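Local structure of Myo-inositol 2-dehydrogenase (3CEA) at residues D73-V78 against A94-F99; I154-Y159 against V252-M257; S165-F170 against I212-L217. The protein probably catalyses the NAD-dependent oxidation of myo-inositol at its 2-hydroxyl, with the cofactor held on a Rossmann-fold domain. All coordinates share one frame; numbering follows the deposited sequence.

Interaction 1: residues D73-V78 against A94-F99. With NAD (nicotinamide-adenine-dinucleotide), chain E.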
loop_
_atom_site.group_PDB
_atom_site.type_symbol
_atom_site.label_atom_id
_atom_site.label_comp_id
_atom_site.label_asym_id
_atom_site.label_seq_id
_atom_site.Cartn_x
_atom_site.Cartn_y
_atom_site.Cartn_z
ATOM N N ASP A 73 25.427 -38.355 12.655
ATOM C CA ASP A 73 24.071 -38.799 12.982
ATOM C C ASP A 73 23.087 -38.426 11.878
ATOM O O ASP A 73 22.091 -39.118 11.663
ATOM C CB ASP A 73 23.605 -38.170 14.300
ATOM C CG ASP A 73 24.541 -38.463 15.462
ATOM O OD1 ASP A 73 24.721 -39.653 15.806
ATOM O OD2 ASP A 73 25.090 -37.498 16.038
ATOM N N ALA A 74 23.370 -37.322 11.188
ATOM C CA ALA A 74 22.454 -36.763 10.202
ATOM C C ALA A 74 23.171 -36.174 8.989
ATOM O O ALA A 74 24.338 -35.780 9.068
ATOM C CB ALA A 74 21.559 -35.711 10.852
ATOM N N ILE A 75 22.455 -36.115 7.870
ATOM C CA ILE A 75 22.986 -35.550 6.635
ATOM C C ILE A 75 21.972 -34.604 5.984
ATOM O O ILE A 75 20.757 -34.812 6.077
ATOM C CB ILE A 75 23.452 -36.664 5.651
ATOM C CG1 ILE A 75 24.324 -36.078 4.535
ATOM C CG2 ILE A 75 22.258 -37.460 5.104
ATOM C CD1 ILE A 75 25.255 -37.086 3.881
ATOM N N PHE A 76 22.488 -33.552 5.351
ATOM C CA PHE A 76 21.670 -32.593 4.614
ATOM C C PHE A 76 22.011 -32.653 3.129
ATOM O O PHE A 76 23.130 -32.331 2.726
ATOM C CB PHE A 76 21.868 -31.177 5.169
ATOM C CG PHE A 76 21.400 -31.012 6.588
ATOM C CD1 PHE A 76 22.240 -31.326 7.654
ATOM C CD2 PHE A 76 20.116 -30.550 6.859
ATOM C CE1 PHE A 76 21.809 -31.181 8.967
ATOM C CE2 PHE A 76 19.673 -30.401 8.171
ATOM C CZ PHE A 76 20.524 -30.717 9.228
ATOM N N ILE A 77 21.046 -33.085 2.323
ATOM C CA ILE A 77 21.249 -33.210 0.882
ATOM C C ILE A 77 20.708 -31.980 0.142
ATOM O O ILE A 77 19.500 -31.830 -0.060
ATOM C CB ILE A 77 20.653 -34.532 0.318
ATOM C CG1 ILE A 77 21.281 -35.742 1.018
ATOM C CG2 ILE A 77 20.863 -34.626 -1.194
ATOM C CD1 ILE A 77 20.467 -37.024 0.914
ATOM N N VAL A 78 21.630 -31.093 -0.229
ATOM C CA VAL A 78 21.321 -29.906 -1.022
ATOM C C VAL A 78 22.090 -29.979 -2.351
ATOM O O VAL A 78 22.583 -28.969 -2.866
ATOM C CB VAL A 78 21.658 -28.593 -0.262
ATOM C CG1 VAL A 78 20.811 -27.440 -0.793
ATOM C CG2 VAL A 78 21.433 -28.755 1.239
ATOM N N ALA A 94 23.013 -46.436 5.643
ATOM C CA ALA A 94 24.139 -46.275 6.554
ATOM C C ALA A 94 23.691 -45.840 7.950
ATOM O O ALA A 94 24.520 -45.503 8.798
ATOM C CB ALA A 94 25.142 -45.290 5.979
ATOM N N GLY A 95 22.379 -45.846 8.181
ATOM C CA GLY A 95 21.814 -45.551 9.501
ATOM C C GLY A 95 21.609 -44.079 9.803
ATOM O O GLY A 95 21.182 -43.716 10.903
ATOM N N LEU A 96 21.902 -43.230 8.822
ATOM C CA LEU A 96 21.817 -41.782 8.985
ATOM C C LEU A 96 20.381 -41.267 8.934
ATOM O O LEU A 96 19.518 -41.847 8.268
ATOM C CB LEU A 96 22.656 -41.079 7.909
ATOM C CG LEU A 96 24.162 -40.844 8.095
ATOM C CD1 LEU A 96 24.947 -42.124 8.375
ATOM C CD2 LEU A 96 24.719 -40.149 6.865
ATOM N N ASN A 97 20.134 -40.179 9.659
ATOM C CA ASN A 97 18.903 -39.415 9.517
ATOM C C ASN A 97 19.094 -38.438 8.368
ATOM O O ASN A 97 20.158 -37.833 8.235
ATOM C CB ASN A 97 18.571 -38.675 10.814
ATOM C CG ASN A 97 18.355 -39.619 11.984
ATOM O OD1 ASN A 97 17.269 -40.179 12.156
ATOM N ND2 ASN A 97 19.390 -39.800 12.798
ATOM N N VAL A 98 18.072 -38.295 7.530
ATOM C CA VAL A 98 18.217 -37.557 6.277
ATOM C C VAL A 98 17.271 -36.364 6.168
ATOM O O VAL A 98 16.052 -36.501 6.311
ATOM C CB VAL A 98 18.026 -38.484 5.039
ATOM C CG1 VAL A 98 18.142 -37.693 3.744
ATOM C CG2 VAL A 98 19.031 -39.624 5.051
ATOM N N PHE A 99 17.857 -35.195 5.923
ATOM C CA PHE A 99 17.116 -34.035 5.459
ATOM C C PHE A 99 17.453 -33.834 3.986
ATOM O O PHE A 99 18.574 -33.454 3.642
ATOM C CB PHE A 99 17.479 -32.791 6.271
ATOM C CG PHE A 99 16.693 -31.561 5.892
ATOM C CD1 PHE A 99 17.102 -30.752 4.831
ATOM C CD2 PHE A 99 15.551 -31.207 6.605
ATOM C CE1 PHE A 99 16.381 -29.616 4.477
ATOM C CE2 PHE A 99 14.824 -30.068 6.261
ATOM C CZ PHE A 99 15.240 -29.271 5.193
HETATM P PA NAD E . 23.354 -25.419 -7.141
HETATM O O1A NAD E . 23.486 -23.964 -6.899
HETATM O O2A NAD E . 23.676 -25.775 -8.541
HETATM O O5B NAD E . 24.286 -26.213 -6.097
HETATM C C5B NAD E . 24.520 -27.600 -6.242
HETATM C C4B NAD E . 25.690 -28.021 -5.356
HETATM O O4B NAD E . 25.755 -29.433 -5.253
HETATM C C3B NAD E . 27.027 -27.554 -5.909
HETATM O O3B NAD E . 27.750 -26.979 -4.849
HETATM C C2B NAD E . 27.712 -28.816 -6.397
HETATM O O2B NAD E . 29.106 -28.789 -6.190
HETATM C C1B NAD E . 27.050 -29.908 -5.572
HETATM N N9A NAD E . 26.971 -31.180 -6.315
HETATM C C8A NAD E . 26.444 -31.376 -7.568
HETATM N N7A NAD E . 26.554 -32.685 -7.889
HETATM C C5A NAD E . 27.150 -33.328 -6.859
HETATM C C6A NAD E . 27.503 -34.659 -6.669
HETATM N N6A NAD E . 27.033 -35.585 -7.497
HETATM N N1A NAD E . 28.114 -35.036 -5.485
HETATM C C2A NAD E . 28.372 -34.096 -4.500
HETATM N N3A NAD E . 28.019 -32.773 -4.698
HETATM C C4A NAD E . 27.418 -32.394 -5.859
HETATM O O3 NAD E . 21.862 -25.913 -6.785
HETATM P PN NAD E . 20.987 -25.214 -5.627
HETATM O O1N NAD E . 21.857 -24.927 -4.461
HETATM O O2N NAD E . 20.201 -24.139 -6.264
HETATM O O5D NAD E . 19.924 -26.342 -5.203
HETATM C C5D NAD E . 20.278 -27.673 -4.909
HETATM C C4D NAD E . 19.002 -28.425 -4.544
HETATM O O4D NAD E . 18.193 -27.630 -3.695
HETATM C C3D NAD E . 18.175 -28.771 -5.774
HETATM O O3D NAD E . 17.826 -30.134 -5.723
HETATM C C2D NAD E . 16.942 -27.894 -5.669
HETATM O O2D NAD E . 15.778 -28.565 -6.084
HETATM C C1D NAD E . 16.871 -27.530 -4.192
HETATM N N1N NAD E . 16.325 -26.173 -3.987
HETATM C C2N NAD E . 15.286 -26.003 -3.107
HETATM C C3N NAD E . 14.741 -24.734 -2.889
HETATM C C7N NAD E . 13.725 -24.506 -1.806
HETATM O O7N NAD E . 12.895 -23.371 -1.897
HETATM N N7N NAD E . 13.626 -25.368 -0.789
HETATM C C4N NAD E . 15.260 -23.639 -3.576
HETATM C C5N NAD E . 16.314 -23.819 -4.469
HETATM C C6N NAD E . 16.840 -25.095 -4.666
#
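Asp73 O takes two hydrogen bonds from one residue, Asn97, and this pairing opens a short parallel ladder. The backbone Asn97 N lies 3.0 Å from Asp73 O in a nearly straight bond. The side-chain amide Asn97 ND2 reaches the same oxygen, also at 3.0 Å, but from above the carbonyl plane and 36° out of it. Asn97 CG stands anti to its own carbonyl carbon (chi1 -61°), which folds the amide back beside the backbone N and lets both N-H groups converge. The amide is held at its other end too, since Asn97 OD1 accepts from Ile125 N, while the Asp73 carboxylate turns to Arg10 N.

From there the ladder follows the alternation of parallel strands: Ile75 N gives to Asn97 O, Phe99 N to Ile75 O, and Ile77 N to Phe99 O at 2.8 Å. Ile75 thus bonds through both its N and its O to the residues flanking Val98.

Packing differs on the two faces. On the face of Ala74, Asn97, Phe76 and Phe99, Phe76 CD2 comes within 3.5 Å of Phe99 CB, and the two rings meet obliquely, their planes at 45°. On the other face Ile75 and Val98 lie side by side, CG2 to CG2 at 3.9 Å, and Leu96 CD2 rests against Ile75 CB. Ile77 CD1 reaches Val98 CG1 at 3.7 Å.

The pair is the closing step of a right-handed beta-alpha-beta crossover in the Rossmann sheet. Val78 O, just beyond strand 74-77, touches C5D of NAD at 3.3 Å. Strand 9-14 flanks strand 74-77, helix 84-93 packs over Ile75, Ile77 and Val98, and helix 295-311 covers the phenylalanine face, where Phe305 meets both rings.

Interaction 2: residues I154-Y159 against V252-M257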
loop_
_atom_site.group_PDB
_atom_site.type_symbol
_atom_site.label_atom_id
_atom_site.label_comp_id
_atom_site.label_asym_id
_atom_site.label_seq_id
_atom_site.Cartn_x
_atom_site.Cartn_y
_atom_site.Cartn_z
ATOM N N ILE A 154 -12.674 -21.129 -2.420
ATOM C CA ILE A 154 -13.201 -21.355 -3.767
ATOM C C ILE A 154 -12.105 -21.337 -4.838
ATOM O O ILE A 154 -12.238 -21.984 -5.878
ATOM C CB ILE A 154 -14.373 -20.379 -4.130
ATOM C CG1 ILE A 154 -13.905 -18.920 -4.164
ATOM C CG2 ILE A 154 -15.556 -20.567 -3.167
ATOM C CD1 ILE A 154 -14.996 -17.917 -4.499
ATOM N N TYR A 155 -11.022 -20.611 -4.570
ATOM C CA TYR A 155 -9.952 -20.420 -5.550
ATOM C C TYR A 155 -8.633 -20.036 -4.896
ATOM O O TYR A 155 -8.608 -19.299 -3.909
ATOM C CB TYR A 155 -10.353 -19.357 -6.582
ATOM C CG TYR A 155 -9.254 -18.979 -7.551
ATOM C CD1 TYR A 155 -9.013 -19.743 -8.693
ATOM C CD2 TYR A 155 -8.460 -17.855 -7.329
ATOM C CE1 TYR A 155 -8.006 -19.402 -9.587
ATOM C CE2 TYR A 155 -7.445 -17.504 -8.215
ATOM C CZ TYR A 155 -7.226 -18.284 -9.344
ATOM O OH TYR A 155 -6.236 -17.942 -10.234
HETATM N N MSE A 156 -7.538 -20.533 -5.465
HETATM C CA MSE A 156 -6.201 -20.220 -4.976
HETATM C C MSE A 156 -5.255 -19.915 -6.126
HETATM O O MSE A 156 -5.339 -20.520 -7.194
HETATM C CB MSE A 156 -5.647 -21.360 -4.117
HETATM C CG MSE A 156 -6.442 -21.606 -2.834
HETATM SE SE MSE A 156 -5.609 -22.885 -1.646
HETATM C CE MSE A 156 -3.932 -21.937 -1.270
ATOM N N ARG A 157 -4.352 -18.969 -5.896
ATOM C CA ARG A 157 -3.416 -18.544 -6.925
ATOM C C ARG A 157 -2.013 -18.462 -6.346
ATOM O O ARG A 157 -1.773 -17.747 -5.373
ATOM C CB ARG A 157 -3.853 -17.199 -7.506
ATOM C CG ARG A 157 -3.040 -16.725 -8.696
ATOM C CD ARG A 157 -3.652 -15.474 -9.320
ATOM N NE ARG A 157 -3.969 -14.435 -8.335
ATOM C CZ ARG A 157 -3.089 -13.570 -7.830
ATOM N NH1 ARG A 157 -1.810 -13.607 -8.205
ATOM N NH2 ARG A 157 -3.489 -12.666 -6.941
ATOM N N GLY A 158 -1.096 -19.215 -6.945
ATOM C CA GLY A 158 0.291 -19.236 -6.515
ATOM C C GLY A 158 1.207 -18.685 -7.585
ATOM O O GLY A 158 1.169 -19.129 -8.733
ATOM N N TYR A 159 2.017 -17.701 -7.199
ATOM C CA TYR A 159 3.047 -17.124 -8.054
ATOM C C TYR A 159 4.416 -17.440 -7.469
ATOM O O TYR A 159 4.634 -17.289 -6.262
ATOM C CB TYR A 159 2.893 -15.603 -8.129
ATOM C CG TYR A 159 1.891 -15.070 -9.134
ATOM C CD1 TYR A 159 0.808 -15.836 -9.563
ATOM C CD2 TYR A 159 2.011 -13.771 -9.625
ATOM C CE1 TYR A 159 -0.113 -15.332 -10.472
ATOM C CE2 TYR A 159 1.093 -13.255 -10.528
ATOM C CZ TYR A 159 0.034 -14.040 -10.950
ATOM O OH TYR A 159 -0.877 -13.532 -11.849
ATOM N N VAL A 252 6.812 -13.979 -4.766
ATOM C CA VAL A 252 6.258 -15.194 -4.181
ATOM C C VAL A 252 4.948 -14.833 -3.490
ATOM O O VAL A 252 4.926 -14.194 -2.432
ATOM C CB VAL A 252 7.241 -15.912 -3.217
ATOM C CG1 VAL A 252 6.579 -17.127 -2.594
ATOM C CG2 VAL A 252 8.502 -16.348 -3.952
ATOM N N GLU A 253 3.855 -15.262 -4.107
ATOM C CA GLU A 253 2.540 -14.742 -3.804
ATOM C C GLU A 253 1.540 -15.887 -3.727
ATOM O O GLU A 253 1.540 -16.780 -4.579
ATOM C CB GLU A 253 2.144 -13.753 -4.905
ATOM C CG GLU A 253 0.921 -12.890 -4.635
ATOM C CD GLU A 253 0.520 -12.058 -5.855
ATOM O OE1 GLU A 253 1.329 -11.946 -6.809
ATOM O OE2 GLU A 253 -0.608 -11.519 -5.863
ATOM N N LEU A 254 0.706 -15.864 -2.692
ATOM C CA LEU A 254 -0.399 -16.804 -2.570
ATOM C C LEU A 254 -1.692 -16.069 -2.250
ATOM O O LEU A 254 -1.762 -15.301 -1.286
ATOM C CB LEU A 254 -0.119 -17.868 -1.503
ATOM C CG LEU A 254 -1.099 -19.048 -1.411
ATOM C CD1 LEU A 254 -1.021 -19.949 -2.644
ATOM C CD2 LEU A 254 -0.849 -19.864 -0.152
ATOM N N GLU A 255 -2.709 -16.312 -3.071
ATOM C CA GLU A 255 -4.029 -15.744 -2.852
ATOM C C GLU A 255 -5.022 -16.852 -2.553
ATOM O O GLU A 255 -5.222 -17.753 -3.367
ATOM C CB GLU A 255 -4.487 -14.944 -4.073
ATOM C CG GLU A 255 -5.901 -14.386 -3.962
ATOM C CD GLU A 255 -6.413 -13.853 -5.280
ATOM O OE1 GLU A 255 -5.991 -12.749 -5.686
ATOM O OE2 GLU A 255 -7.238 -14.543 -5.912
ATOM N N VAL A 256 -5.635 -16.789 -1.379
ATOM C CA VAL A 256 -6.698 -17.718 -1.043
ATOM C C VAL A 256 -8.026 -16.970 -1.074
ATOM O O VAL A 256 -8.324 -16.154 -0.199
ATOM C CB VAL A 256 -6.472 -18.424 0.306
ATOM C CG1 VAL A 256 -7.384 -19.633 0.414
ATOM C CG2 VAL A 256 -5.016 -18.862 0.449
HETATM N N MSE A 257 -8.804 -17.255 -2.111
HETATM C CA MSE A 257 -10.064 -16.583 -2.358
HETATM C C MSE A 257 -11.203 -17.423 -1.790
HETATM O O MSE A 257 -11.472 -18.523 -2.275
HETATM C CB MSE A 257 -10.235 -16.369 -3.863
HETATM C CG MSE A 257 -11.331 -15.407 -4.247
HETATM SE SE MSE A 257 -11.870 -15.611 -6.097
HETATM C CE MSE A 257 -10.369 -14.738 -6.958
#
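Arg157, Met257 and Glu253 lose the most surface where strands 154-159 and 252-257 run antiparallel. Arg157 stands opposite Glu255 in a hydrogen-bonded pair, and its chain, bent at chi3 (49°), lays the guanidinium across two acidic residues. Arg157 NH2 gives a fairly straight bond to Glu255 OE1 at 2.8 Å and a longer one to Glu253 OE2 at 3.3 Å. Both oxygens lie close to the guanidinium plane, yet each is approached from above its carboxylate, the flat groups being nearly perpendicular (85° for Glu255). Glu253 extends alongside Tyr159, with OE1 3.4 Å from Tyr159 CD2, while Arg157 NH1 sits over a face of that ring towards its rim. The acids have further partners: Glu255 OE1 forms a salt bridge with Arg264, Glu253 OE1 one with Arg264 of the second subunit, and Glu255 OE2 and Tyr159 OH bond reciprocally to Tyr159 and Glu255 of that subunit.

The selenomethionine Met257 curls back: Met257 CE comes 3.7 Å from Tyr155 CD2, and SE lies obliquely beside that ring, 5.3 Å from its centroid, a Met-aromatic contact. Met257 O accepts from both Ile154 N (2.9 Å) and Tyr155 N (3.1 Å), a classic beta bulge. On the opposite face, Met156 CE touches Val256 CG2 and Leu254 CD1, facing helix 182-198.

Such a sheet, helices on one face and a second subunit against the polar other, is characteristic of the GFO/IDH/MocA C-terminal domain.

Interaction 3: residues S165-F170 against I212-L217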
loop_
_atom_site.group_PDB
_atom_site.type_symbol
_atom_site.label_atom_id
_atom_site.label_comp_id
_atom_site.label_asym_id
_atom_site.label_seq_id
_atom_site.Cartn_x
_atom_site.Cartn_y
_atom_site.Cartn_z
ATOM N N SER A 165 17.912 -10.909 -12.686
ATOM C CA SER A 165 19.285 -11.027 -12.191
ATOM C C SER A 165 19.676 -12.480 -11.920
ATOM O O SER A 165 20.857 -12.832 -11.963
ATOM C CB SER A 165 19.474 -10.186 -10.926
ATOM O OG SER A 165 18.605 -10.617 -9.891
ATOM N N GLY A 166 18.674 -13.316 -11.651
ATOM C CA GLY A 166 18.887 -14.737 -11.371
ATOM C C GLY A 166 18.991 -15.631 -12.597
ATOM O O GLY A 166 19.207 -16.836 -12.464
HETATM N N MSE A 167 18.848 -15.049 -13.786
HETATM C CA MSE A 167 18.904 -15.812 -15.040
HETATM C C MSE A 167 20.223 -16.561 -15.255
HETATM O O MSE A 167 20.216 -17.709 -15.704
HETATM C CB MSE A 167 18.587 -14.925 -16.251
HETATM C CG MSE A 167 17.090 -14.773 -16.545
HETATM SE SE MSE A 167 16.178 -16.428 -17.112
HETATM C CE MSE A 167 17.178 -16.768 -18.762
ATOM N N GLU A 168 21.342 -15.918 -14.926
ATOM C CA GLU A 168 22.662 -16.526 -15.100
ATOM C C GLU A 168 22.867 -17.718 -14.157
ATOM O O GLU A 168 23.302 -18.791 -14.586
ATOM C CB GLU A 168 23.767 -15.481 -14.911
ATOM C CG GLU A 168 25.156 -15.956 -15.324
ATOM C CD GLU A 168 26.229 -14.892 -15.150
ATOM O OE1 GLU A 168 25.953 -13.700 -15.414
ATOM O OE2 GLU A 168 27.359 -15.254 -14.760
ATOM N N SER A 169 22.537 -17.521 -12.882
ATOM C CA SER A 169 22.674 -18.561 -11.857
ATOM C C SER A 169 21.683 -19.715 -12.014
ATOM O O SER A 169 21.943 -20.820 -11.533
ATOM C CB SER A 169 22.570 -17.963 -10.450
ATOM O OG SER A 169 21.485 -17.058 -10.356
ATOM N N PHE A 170 20.549 -19.462 -12.667
ATOM C CA PHE A 170 19.602 -20.534 -12.968
ATOM C C PHE A 170 20.060 -21.371 -14.162
ATOM O O PHE A 170 19.965 -22.599 -14.131
ATOM C CB PHE A 170 18.183 -20.013 -13.219
ATOM C CG PHE A 170 17.305 -21.012 -13.927
ATOM C CD1 PHE A 170 16.732 -22.071 -13.231
ATOM C CD2 PHE A 170 17.094 -20.922 -15.301
ATOM C CE1 PHE A 170 15.947 -23.013 -13.887
ATOM C CE2 PHE A 170 16.310 -21.857 -15.963
ATOM C CZ PHE A 170 15.733 -22.903 -15.253
ATOM N N ILE A 212 8.737 -16.491 -24.344
ATOM C CA ILE A 212 8.728 -15.135 -24.891
ATOM C C ILE A 212 9.779 -14.246 -24.212
ATOM O O ILE A 212 10.550 -13.563 -24.889
ATOM C CB ILE A 212 7.313 -14.495 -24.819
ATOM C CG1 ILE A 212 6.351 -15.227 -25.766
ATOM C CG2 ILE A 212 7.362 -13.001 -25.157
ATOM C CD1 ILE A 212 4.884 -14.863 -25.587
ATOM N N ALA A 213 9.814 -14.283 -22.880
ATOM C CA ALA A 213 10.753 -13.483 -22.090
ATOM C C ALA A 213 12.223 -13.898 -22.250
ATOM O O ALA A 213 13.121 -13.066 -22.092
ATOM C CB ALA A 213 10.353 -13.501 -20.623
ATOM N N ALA A 214 12.459 -15.176 -22.550
ATOM C CA ALA A 214 13.812 -15.710 -22.736
ATOM C C ALA A 214 13.824 -16.933 -23.665
ATOM O O ALA A 214 13.717 -18.070 -23.195
ATOM C CB ALA A 214 14.444 -16.052 -21.386
ATOM N N PRO A 215 13.966 -16.705 -24.987
ATOM C CA PRO A 215 13.909 -17.793 -25.970
ATOM C C PRO A 215 15.131 -18.713 -25.939
ATOM O O PRO A 215 15.073 -19.833 -26.457
ATOM C CB PRO A 215 13.835 -17.056 -27.316
ATOM C CG PRO A 215 13.580 -15.609 -26.981
ATOM C CD PRO A 215 14.186 -15.402 -25.638
ATOM N N GLN A 216 16.222 -18.243 -25.332
ATOM C CA GLN A 216 17.468 -19.008 -25.248
ATOM C C GLN A 216 17.363 -20.194 -24.285
ATOM O O GLN A 216 18.216 -21.081 -24.295
ATOM C CB GLN A 216 18.650 -18.103 -24.868
ATOM C CG GLN A 216 18.688 -17.652 -23.398
ATOM C CD GLN A 216 17.897 -16.375 -23.123
ATOM O OE1 GLN A 216 17.041 -15.965 -23.911
ATOM N NE2 GLN A 216 18.188 -15.740 -21.992
ATOM N N LEU A 217 16.320 -20.201 -23.456
ATOM C CA LEU A 217 16.101 -21.288 -22.502
ATOM C C LEU A 217 15.673 -22.581 -23.191
ATOM O O LEU A 217 15.847 -23.669 -22.640
ATOM C CB LEU A 217 15.086 -20.882 -21.430
ATOM C CG LEU A 217 15.579 -19.927 -20.337
ATOM C CD1 LEU A 217 14.411 -19.440 -19.484
ATOM C CD2 LEU A 217 16.653 -20.570 -19.459
#
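Met167, a selenomethionine in the first turn of helix 167-176, points its methyl into the 3-10 turn at 215-217, a helix-to-loop contact within the GFO/IDH/MocA C-terminal domain. The tight part is apolar and centres on that one carbon. Bends at chi2 (-66°) and chi3 (-62°) bring Met167 CE round to meet Leu217 CG at 3.9 Å and Ala214 CB at the same distance. Leu217 carries the other half of the packing: its CD2 branch lies 3.7 Å from Phe170 CE2, near the plane of the ring and at its edge, so that the leucine fills the angle between the two helix side chains. Cut back to an alanine, Leu217 would lose CG and both methyls, and a gap is likely to open between Met167 CE and the edge of the Phe170 ring. The buried side is completed by His245, which touches Met167 and Ala214, and by Arg244, in a cation-pi contact with Phe170.

The solvent side is looser and polar. Gln216 is exposed, and it joins the contact through the end of its side chain, which comes at Met167 from the opposite direction. Across the whole contact only 166 Å² is buried, little beside a paired strand, and the segments meet through side chains alone. Within segment 165-170, Gly166 O accepts from Phe170 N and from Ser169 OG, the latter at 3.1 Å and above the carbonyl plane. Even on this exposed side a single close approach remains: Gln216 NE2 lies 3.5 Å from Met167 CE.

Interaction 1 lies in the parallel Rossmann sheet, whereas interactions 2 and 3 belong to the C-terminal domain, on the opposite side of the chain's centre. The centre of interaction 1 is about 34 Å from that of interaction 2 and about 33 Å from that of interaction 3; interaction 1 also closes before either of the others opens. Interaction 3 is nested within the loop closed by interaction 2, for helix 167-176 directly follows strand 153-163; their nearest atoms are nonetheless about 13 Å apart. The result is a division of labour: interaction 1 joins two neighbouring strands of the cofactor-binding sheet and reaches NAD through Val78, while residues of interactions 2 and 3 meet the second subunit.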